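Local coordinates for protein predicted ancestral HMA domain of Pik-1 from Oryza spp. (Synthetic construct, PDB 7BNT) that is a predicted ancestral form of the integrated HMA domain of the rice immune receptor Pik-1, and probably binds effector proteins of the blast fungus, at residues K18-A23 / D41-I46. Numbering follows the deposited sequence.
Sequences KCRSKA and DLRDKI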
ATOM      1  N   LYS B  18       4.993   9.274 -13.607  1.00 21.64           N
ATOM      2  CA  LYS B  18       6.387   8.771 -13.577  1.00 22.23           C
ATOM      3  C   LYS B  18       7.003   8.987 -12.195  1.00 21.26           C
ATOM      4  O   LYS B  18       7.655   8.075 -11.686  1.00 21.87           O
ATOM      5  CB  LYS B  18       7.219   9.494 -14.632  1.00 26.75           C
ATOM      6  CG  LYS B  18       8.714   9.238 -14.524  1.00 38.44           C
ATOM      7  CD  LYS B  18       9.437   9.259 -15.840  1.00 43.99           C
ATOM      8  CE  LYS B  18      10.920   8.997 -15.680  1.00 53.09           C
ATOM      9  NZ  LYS B  18      11.576   8.767 -16.988  1.00 61.95           N
ATOM     10  N   CYS B  19       6.810  10.157 -11.595  1.00 20.91           N
ATOM     11  CA  CYS B  19       7.297  10.427 -10.224  1.00 21.73           C
ATOM     12  C   CYS B  19       6.690   9.420  -9.230  1.00 19.76           C
ATOM     13  O   CYS B  19       7.385   8.870  -8.357  1.00 20.35           O
ATOM     14  CB  CYS B  19       6.907  11.849  -9.869  1.00 22.69           C
ATOM     15  SG  CYS B  19       7.587  12.367  -8.285  1.00 30.22           S
ATOM     16  N   ARG B  20       5.386   9.233  -9.303  1.00 18.71           N
ATOM     17  CA  ARG B  20       4.687   8.304  -8.399  1.00 19.70           C
ATOM     18  C   ARG B  20       5.234   6.886  -8.627  1.00 21.45           C
ATOM     19  O   ARG B  20       5.493   6.169  -7.641  1.00 20.33           O
ATOM     20  CB  ARG B  20       3.182   8.420  -8.609  1.00 19.78           C
ATOM     21  CG  ARG B  20       2.384   7.537  -7.669  1.00 19.75           C
ATOM     22  CD  ARG B  20       0.892   7.770  -7.802  1.00 20.27           C
ATOM     23  NE  ARG B  20       0.440   7.376  -9.123  1.00 19.48           N
ATOM     24  CZ  ARG B  20      -0.816   7.396  -9.545  1.00 21.83           C
ATOM     25  NH1 ARG B  20      -1.781   7.821  -8.754  1.00 22.26           N
ATOM     26  NH2 ARG B  20      -1.099   7.007 -10.777  1.00 24.22           N
ATOM     27  N   SER B  21       5.479   6.521  -9.877  1.00 20.19           N
ATOM     28  CA  SER B  21       6.073   5.213 -10.226  1.00 20.59           C
ATOM     29  C   SER B  21       7.523   5.079  -9.715  1.00 19.96           C
ATOM     30  O   SER B  21       7.888   3.960  -9.264  1.00 21.09           O
ATOM     31  CB  SER B  21       5.970   5.000 -11.702  1.00 21.60           C
ATOM     32  OG  SER B  21       4.615   4.760 -12.079  1.00 22.85           O
ATOM     33  N   LYS B  22       8.319   6.155  -9.750  1.00 19.27           N
ATOM     34  CA  LYS B  22       9.687   6.172  -9.165  1.00 19.60           C
ATOM     35  C   LYS B  22       9.577   5.900  -7.648  1.00 18.30           C
ATOM     36  O   LYS B  22      10.397   5.156  -7.091  1.00 18.44           O
ATOM     37  CB  LYS B  22      10.383   7.501  -9.461  1.00 23.10           C
ATOM     38  CG  LYS B  22      11.829   7.565  -9.022  1.00 30.19           C
ATOM     39  CD  LYS B  22      12.624   8.721  -9.616  1.00 40.03           C
ATOM     40  CE  LYS B  22      14.091   8.651  -9.222  1.00 49.97           C
ATOM     41  NZ  LYS B  22      14.989   9.230 -10.248  1.00 59.29           N
ATOM     42  N   ALA B  23       8.589   6.493  -6.971  1.00 17.91           N
ATOM     43  CA  ALA B  23       8.387   6.293  -5.523  1.00 17.12           C
ATOM     44  C   ALA B  23       8.034   4.818  -5.273  1.00 17.33           C
ATOM     45  O   ALA B  23       8.602   4.205  -4.371  1.00 17.55           O
ATOM     46  CB  ALA B  23       7.335   7.225  -4.992  1.00 17.87           C
ATOM     47  N   ASP B  41      -7.724   8.132  -1.087  1.00 16.03           N
ATOM     48  CA  ASP B  41      -8.819   8.572  -1.995  1.00 18.19           C
ATOM     49  C   ASP B  41      -8.262   9.122  -3.319  1.00 18.14           C
ATOM     50  O   ASP B  41      -8.937   8.993  -4.313  1.00 21.73           O
ATOM     51  CB  ASP B  41      -9.740   9.554  -1.285  1.00 17.29           C
ATOM     52  CG  ASP B  41     -10.715   8.945  -0.296  1.00 16.81           C
ATOM     53  OD1 ASP B  41     -10.834   7.705  -0.250  1.00 18.94           O
ATOM     54  OD2 ASP B  41     -11.410   9.716   0.387  1.00 17.13           O
ATOM     55  N   LEU B  42      -7.086   9.731  -3.306  1.00 18.21           N
ATOM     56  CA  LEU B  42      -6.450  10.278  -4.518  1.00 19.39           C
ATOM     57  C   LEU B  42      -5.283   9.409  -5.011  1.00 17.90           C
ATOM     58  O   LEU B  42      -4.547   9.873  -5.873  1.00 18.80           O
ATOM     59  CB  LEU B  42      -5.967  11.699  -4.214  1.00 24.12           C
ATOM     60  CG  LEU B  42      -7.072  12.669  -3.816  1.00 28.78           C
ATOM     61  CD1 LEU B  42      -6.487  14.010  -3.396  1.00 33.47           C
ATOM     62  CD2 LEU B  42      -8.064  12.844  -4.955  1.00 34.46           C
ATOM     63  N   ARG B  43      -5.104   8.196  -4.522  1.00 18.15           N
ATOM     64  CA  ARG B  43      -4.029   7.296  -4.996  1.00 18.16           C
ATOM     65  C   ARG B  43      -2.697   8.051  -4.948  1.00 17.07           C
ATOM     66  O   ARG B  43      -1.869   7.945  -5.888  1.00 18.52           O
ATOM     67  CB  ARG B  43      -4.409   6.745  -6.369  1.00 20.26           C
ATOM     68  CG  ARG B  43      -5.684   5.920  -6.294  1.00 24.66           C
ATOM     69  CD  ARG B  43      -6.087   5.295  -7.602  1.00 28.62           C
ATOM     70  NE  ARG B  43      -5.461   3.990  -7.606  1.00 38.18           N
ATOM     71  CZ  ARG B  43      -4.490   3.611  -8.422  1.00 29.45           C
ATOM     72  NH1 ARG B  43      -4.043   4.427  -9.371  1.00 36.78           N
ATOM     73  NH2 ARG B  43      -4.011   2.386  -8.320  1.00 42.27           N
ATOM     74  N   ASP B  44      -2.457   8.714  -3.829  1.00 16.43           N
ATOM     75  CA  ASP B  44      -1.260   9.551  -3.571  1.00 17.88           C
ATOM     76  C   ASP B  44      -0.451   8.986  -2.402  1.00 16.61           C
ATOM     77  O   ASP B  44       0.446   9.683  -1.880  1.00 18.49           O
ATOM     78  CB  ASP B  44      -1.689  10.993  -3.289  1.00 21.59           C
ATOM     79  CG  ASP B  44      -2.648  11.201  -2.135  1.00 23.16           C
ATOM     80  OD1 ASP B  44      -3.180  10.205  -1.622  1.00 21.78           O
ATOM     81  OD2 ASP B  44      -2.857  12.401  -1.762  1.00 27.71           O
ATOM     82  N   LYS B  45      -0.766   7.780  -1.970  1.00 16.26           N
ATOM     83  CA  LYS B  45      -0.070   7.165  -0.835  1.00 15.39           C
ATOM     84  C   LYS B  45       0.343   5.766  -1.222  1.00 14.36           C
ATOM     85  O   LYS B  45      -0.373   5.103  -1.963  1.00 16.78           O
ATOM     86  CB  LYS B  45      -0.966   7.163   0.395  1.00 18.16           C
ATOM     87  CG  LYS B  45      -1.366   8.554   0.856  1.00 19.87           C
ATOM     88  CD  LYS B  45      -2.576   8.557   1.699  1.00 22.02           C
ATOM     89  CE  LYS B  45      -3.010   9.955   2.037  1.00 22.94           C
ATOM     90  NZ  LYS B  45      -4.100  10.408   1.170  1.00 25.77           N
ATOM     91  N   ILE B  46       1.480   5.362  -0.680  1.00 14.73           N
ATOM     92  CA  ILE B  46       1.993   3.993  -0.842  1.00 16.41           C
ATOM     93  C   ILE B  46       1.842   3.300   0.495  1.00 14.86           C
ATOM     94  O   ILE B  46       2.342   3.788   1.514  1.00 15.00           O
ATOM     95  CB  ILE B  46       3.446   3.965  -1.333  1.00 18.13           C
ATOM     96  CG1 ILE B  46       3.617   4.722  -2.654  1.00 22.99           C
ATOM     97  CG2 ILE B  46       3.942   2.522  -1.438  1.00 22.23           C
ATOM     98  CD1 ILE B  46       5.053   4.864  -3.071  1.00 29.74           C
TER
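Arg20 reaches from the helix to the turn before strand 45-50 and gives the contact its one cross-segment hydrogen bond: NH1 donates to the backbone O of Arg43 at 2.9 Å, with an N-H...O angle of 148°. The extended chi1 and chi2 carry Arg20 CD to 3.4 Å from Arg43 O, and the bend at chi3 (65°) turns the guanidinium so that this carbonyl lies at its edge. Asp17, one turn back, holds NH2 in a salt bridge, and the two bonds together probably keep the guanidinium in this orientation. A leucine in place of Arg20 would probably leave both the Arg43 carbonyl and Asp17 without this partner.

The two like charges come close, Arg20 NH1 to Arg43 NH1 being 4.1 Å, with the guanidinium planes 79° apart. Asp34 of the second subunit pairs with Arg43 NH2, which probably eases the repulsion.

The apolar part is small: Ile46 CD1 meets Ala23 CB at 3.8 Å.

Ile46 also packs on Met24 and Val27, while both arginines touch Leu38. The contact joins helix 17-28 to the turn of the 33-39/45-50 hairpin and the first residues of strand 45-50 in the ferredoxin-like HMA fold; the same turn faces another protein chain, to which Asp41 and Lys45 make salt bridges.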